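Glucoamylase (Thermoanaerobacterium thermosaccharolyticum, PDB 1LF6) hydrolyses terminal alpha-1,4-linked glucose units successively from the non-reducing ends of glucan chains, releasing beta-D-glucose, as a family 15 glycoside hydrolase. Local coordinates at residues Ile485-Asn493 against Tyr501-Asp512. Sequence-based numbering, arbitrary orientation.
Sequences IDNLTYTEN and YYIRIAGLSDPD. With SO4 (sulfate ion), chain C.
A chi1 of -173° swings the Y490 ring away from its own backbone N, while CG of Y502 is set beside its N (chi1 -74°), and the two rings meet as a T-shaped pair: CD2 of Y490 stands over the centre of the Y502 face, the ring centroids 5.2 Å apart. Tyrosine suits position 502 because the flat ring receives that edge while its hydroxyl reaches back to the helix end, donating to OD2 of D486 (OH to OD2 2.6 Å) from its syn side, tilted well out of the carboxylate plane. The same oxygen forms a salt bridge with K545, so an acid here serves both partners. T489, at the last helical turn, has a hydroxyl that can donate to I485 O (OG1 to O 2.8 Å), which the backbone N of T489 also uses. Beyond it the chain enters a two-strand antiparallel hairpin, 490-491 with 501-502, next to helix 468-489 in the family 15 catalytic domain. T491 and Y501 are its hydrogen-bonded pair, N of T491 to O of Y501 3.0 Å, and just outside the two-residue strands I503 N donates to T489 O. Beta-branched T491 works on two sides: CG2 lies over the Y501 face, 3.9 Å from the centroid, while OG1 accepts from N493 N in an ST turn. On the other flank P511, lacking an N-H, offers CG and CD to the carbonyl oxygens of Y490 and N487, and the short acid of D512 supplies OD1 as acceptor to the backbone N-H of E492 at 2.7 Å, nearly straight (166°).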
loop_
_atom_site.group_PDB
_atom_site.type_symbol
_atom_site.label_atom_id
_atom_site.label_comp_id
_atom_site.label_asym_id
_atom_site.label_seq_id
_atom_site.Cartn_x
_atom_site.Cartn_y
_atom_site.Cartn_z
ATOM N N ILE A 485 6.826 14.250 -29.873
ATOM C CA ILE A 485 6.749 14.586 -28.458
ATOM C C ILE A 485 6.977 16.078 -28.225
ATOM O O ILE A 485 6.169 16.742 -27.573
ATOM C CB ILE A 485 7.780 13.772 -27.632
ATOM C CG1 ILE A 485 7.357 12.303 -27.578
ATOM C CG2 ILE A 485 7.901 14.344 -26.214
ATOM C CD1 ILE A 485 8.336 11.411 -26.843
ATOM N N ASP A 486 8.065 16.603 -28.778
ATOM C CA ASP A 486 8.393 18.010 -28.610
ATOM C C ASP A 486 7.349 18.931 -29.206
ATOM O O ASP A 486 6.903 19.873 -28.557
ATOM C CB ASP A 486 9.761 18.315 -29.229
ATOM C CG ASP A 486 10.901 17.716 -28.433
ATOM O OD1 ASP A 486 12.070 17.907 -28.825
ATOM O OD2 ASP A 486 10.621 17.055 -27.410
ATOM N N ASN A 487 6.943 18.665 -30.440
ATOM C CA ASN A 487 5.957 19.531 -31.071
ATOM C C ASN A 487 4.593 19.492 -30.403
ATOM O O ASN A 487 3.829 20.446 -30.508
ATOM C CB ASN A 487 5.839 19.201 -32.558
ATOM C CG ASN A 487 6.863 19.959 -33.398
ATOM O OD1 ASN A 487 7.984 20.215 -32.952
ATOM N ND2 ASN A 487 6.485 20.306 -34.619
ATOM N N LEU A 488 4.293 18.413 -29.692
ATOM C CA LEU A 488 3.000 18.314 -29.026
ATOM C C LEU A 488 2.985 18.717 -27.551
ATOM O O LEU A 488 1.948 19.137 -27.044
ATOM C CB LEU A 488 2.454 16.889 -29.148
ATOM C CG LEU A 488 2.018 16.439 -30.546
ATOM C CD1 LEU A 488 1.682 14.960 -30.532
ATOM C CD2 LEU A 488 0.816 17.249 -30.989
ATOM N N THR A 489 4.122 18.632 -26.866
ATOM C CA THR A 489 4.126 18.924 -25.434
ATOM C C THR A 489 5.099 19.982 -24.926
ATOM O O THR A 489 5.011 20.404 -23.774
ATOM C CB THR A 489 4.381 17.626 -24.633
ATOM O OG1 THR A 489 5.723 17.182 -24.859
ATOM C CG2 THR A 489 3.429 16.524 -25.079
ATOM N N TYR A 490 6.027 20.405 -25.775
ATOM C CA TYR A 490 7.012 21.403 -25.377
ATOM C C TYR A 490 6.583 22.828 -25.757
ATOM O O TYR A 490 6.573 23.193 -26.932
ATOM C CB TYR A 490 8.363 21.064 -26.019
ATOM C CG TYR A 490 9.516 21.929 -25.561
ATOM C CD1 TYR A 490 10.082 22.879 -26.411
ATOM C CD2 TYR A 490 10.061 21.776 -24.285
ATOM C CE1 TYR A 490 11.169 23.653 -26.004
ATOM C CE2 TYR A 490 11.144 22.543 -23.867
ATOM C CZ TYR A 490 11.695 23.477 -24.732
ATOM O OH TYR A 490 12.777 24.222 -24.329
ATOM N N THR A 491 6.225 23.634 -24.762
ATOM C CA THR A 491 5.817 25.002 -25.049
ATOM C C THR A 491 7.031 25.926 -25.086
ATOM O O THR A 491 8.050 25.667 -24.447
ATOM C CB THR A 491 4.817 25.546 -23.999
ATOM O OG1 THR A 491 4.281 26.800 -24.453
ATOM C CG2 THR A 491 5.509 25.747 -22.646
ATOM N N GLU A 492 6.912 26.995 -25.861
ATOM C CA GLU A 492 7.961 27.988 -25.987
ATOM C C GLU A 492 7.284 29.327 -25.731
ATOM O O GLU A 492 7.887 30.390 -25.868
ATOM C CB GLU A 492 8.550 27.930 -27.396
ATOM C CG GLU A 492 9.139 26.567 -27.723
ATOM C CD GLU A 492 9.311 26.334 -29.201
ATOM O OE1 GLU A 492 10.282 26.867 -29.780
ATOM O OE2 GLU A 492 8.463 25.625 -29.792
ATOM N N ASN A 493 6.021 29.253 -25.324
ATOM C CA ASN A 493 5.220 30.439 -25.055
ATOM C C ASN A 493 4.555 30.348 -23.680
ATOM O O ASN A 493 3.452 30.858 -23.488
ATOM C CB ASN A 493 4.144 30.564 -26.135
ATOM C CG ASN A 493 3.473 31.916 -26.140
ATOM O OD1 ASN A 493 2.348 32.050 -26.612
ATOM N ND2 ASN A 493 4.163 32.929 -25.629
ATOM N N TYR A 501 9.548 24.968 -21.839
ATOM C CA TYR A 501 9.492 23.757 -21.016
ATOM C C TYR A 501 8.386 22.795 -21.434
ATOM O O TYR A 501 7.422 23.187 -22.094
ATOM C CB TYR A 501 9.260 24.138 -19.549
ATOM C CG TYR A 501 8.112 25.114 -19.326
ATOM C CD1 TYR A 501 8.328 26.494 -19.341
ATOM C CD2 TYR A 501 6.809 24.657 -19.086
ATOM C CE1 TYR A 501 7.283 27.394 -19.115
ATOM C CE2 TYR A 501 5.758 25.550 -18.861
ATOM C CZ TYR A 501 6.007 26.919 -18.872
ATOM O OH TYR A 501 4.992 27.811 -18.598
ATOM N N TYR A 502 8.534 21.526 -21.059
ATOM C CA TYR A 502 7.496 20.541 -21.335
ATOM C C TYR A 502 6.392 20.860 -20.336
ATOM O O TYR A 502 6.675 21.154 -19.170
ATOM C CB TYR A 502 7.977 19.110 -21.065
ATOM C CG TYR A 502 8.944 18.553 -22.089
ATOM C CD1 TYR A 502 10.298 18.406 -21.794
ATOM C CD2 TYR A 502 8.504 18.184 -23.361
ATOM C CE1 TYR A 502 11.195 17.908 -22.743
ATOM C CE2 TYR A 502 9.388 17.690 -24.317
ATOM C CZ TYR A 502 10.735 17.557 -24.002
ATOM O OH TYR A 502 11.615 17.107 -24.964
ATOM N N ILE A 503 5.140 20.822 -20.778
ATOM C CA ILE A 503 4.044 21.088 -19.865
ATOM C C ILE A 503 3.503 19.748 -19.381
ATOM O O ILE A 503 3.901 18.703 -19.887
ATOM C CB ILE A 503 2.915 21.904 -20.544
ATOM C CG1 ILE A 503 2.286 21.121 -21.705
ATOM C CG2 ILE A 503 3.485 23.226 -21.032
ATOM C CD1 ILE A 503 1.200 21.916 -22.476
ATOM N N ARG A 504 2.612 19.771 -18.396
ATOM C CA ARG A 504 2.049 18.536 -17.878
ATOM C C ARG A 504 1.308 17.779 -18.974
ATOM O O ARG A 504 1.526 16.582 -19.183
ATOM C CB ARG A 504 1.078 18.817 -16.732
ATOM C CG ARG A 504 0.431 17.547 -16.196
ATOM C CD ARG A 504 -0.593 17.814 -15.113
ATOM N NE ARG A 504 -1.310 16.589 -14.750
ATOM C CZ ARG A 504 -2.428 16.554 -14.033
ATOM N NH1 ARG A 504 -3.006 15.389 -13.761
ATOM N NH2 ARG A 504 -2.973 17.684 -13.596
ATOM N N ILE A 505 0.424 18.478 -19.674
ATOM C CA ILE A 505 -0.336 17.838 -20.732
ATOM C C ILE A 505 -0.982 18.870 -21.657
ATOM O O ILE A 505 -1.490 19.896 -21.208
ATOM C CB ILE A 505 -1.389 16.884 -20.110
ATOM C CG1 ILE A 505 -1.992 15.975 -21.184
ATOM C CG2 ILE A 505 -2.455 17.687 -19.380
ATOM C CD1 ILE A 505 -2.655 14.737 -20.615
ATOM N N ALA A 506 -0.911 18.600 -22.956
ATOM C CA ALA A 506 -1.474 19.481 -23.977
ATOM C C ALA A 506 -2.830 18.942 -24.423
ATOM O O ALA A 506 -2.990 17.738 -24.616
ATOM C CB ALA A 506 -0.522 19.561 -25.171
ATOM N N GLY A 507 -3.802 19.834 -24.591
ATOM C CA GLY A 507 -5.133 19.413 -25.008
ATOM C C GLY A 507 -5.312 19.391 -26.515
ATOM O O GLY A 507 -6.129 18.637 -27.044
ATOM N N LEU A 508 -4.538 20.222 -27.207
ATOM C CA LEU A 508 -4.593 20.316 -28.660
ATOM C C LEU A 508 -3.283 19.816 -29.251
ATOM O O LEU A 508 -2.466 19.217 -28.554
ATOM C CB LEU A 508 -4.816 21.770 -29.095
ATOM C CG LEU A 508 -6.125 22.438 -28.669
ATOM C CD1 LEU A 508 -6.139 23.881 -29.155
ATOM C CD2 LEU A 508 -7.304 21.675 -29.241
ATOM N N SER A 509 -3.085 20.080 -30.537
ATOM C CA SER A 509 -1.869 19.667 -31.226
ATOM C C SER A 509 -0.843 20.792 -31.247
ATOM O O SER A 509 0.083 20.775 -32.052
ATOM C CB SER A 509 -2.191 19.256 -32.663
ATOM O OG SER A 509 -3.086 18.163 -32.690
ATOM N N ASP A 510 -1.012 21.770 -30.362
ATOM C CA ASP A 510 -0.091 22.898 -30.296
ATOM C C ASP A 510 0.081 23.363 -28.853
ATOM O O ASP A 510 -0.798 24.006 -28.284
ATOM C CB ASP A 510 -0.609 24.037 -31.174
ATOM C CG ASP A 510 0.270 25.267 -31.113
ATOM O OD1 ASP A 510 1.477 25.132 -30.816
ATOM O OD2 ASP A 510 -0.246 26.371 -31.377
ATOM N N PRO A 511 1.233 23.041 -28.245
ATOM C CA PRO A 511 1.544 23.406 -26.863
ATOM C C PRO A 511 1.708 24.901 -26.613
ATOM O O PRO A 511 1.786 25.334 -25.464
ATOM C CB PRO A 511 2.819 22.617 -26.583
ATOM C CG PRO A 511 3.514 22.658 -27.902
ATOM C CD PRO A 511 2.388 22.383 -28.883
ATOM N N ASP A 512 1.760 25.691 -27.678
ATOM C CA ASP A 512 1.902 27.132 -27.519
ATOM C C ASP A 512 0.538 27.809 -27.487
ATOM O O ASP A 512 0.411 28.945 -27.041
ATOM C CB ASP A 512 2.737 27.726 -28.656
ATOM C CG ASP A 512 4.158 27.191 -28.678
ATOM O OD1 ASP A 512 4.815 27.194 -27.619
ATOM O OD2 ASP A 512 4.617 26.775 -29.763
HETATM S S SO4 C . -6.112 17.270 -31.272
HETATM O O1 SO4 C . -6.157 16.808 -29.870
HETATM O O2 SO4 C . -7.489 17.311 -31.817
HETATM O O3 SO4 C . -5.523 18.623 -31.333
HETATM O O4 SO4 C . -5.291 16.344 -32.077
#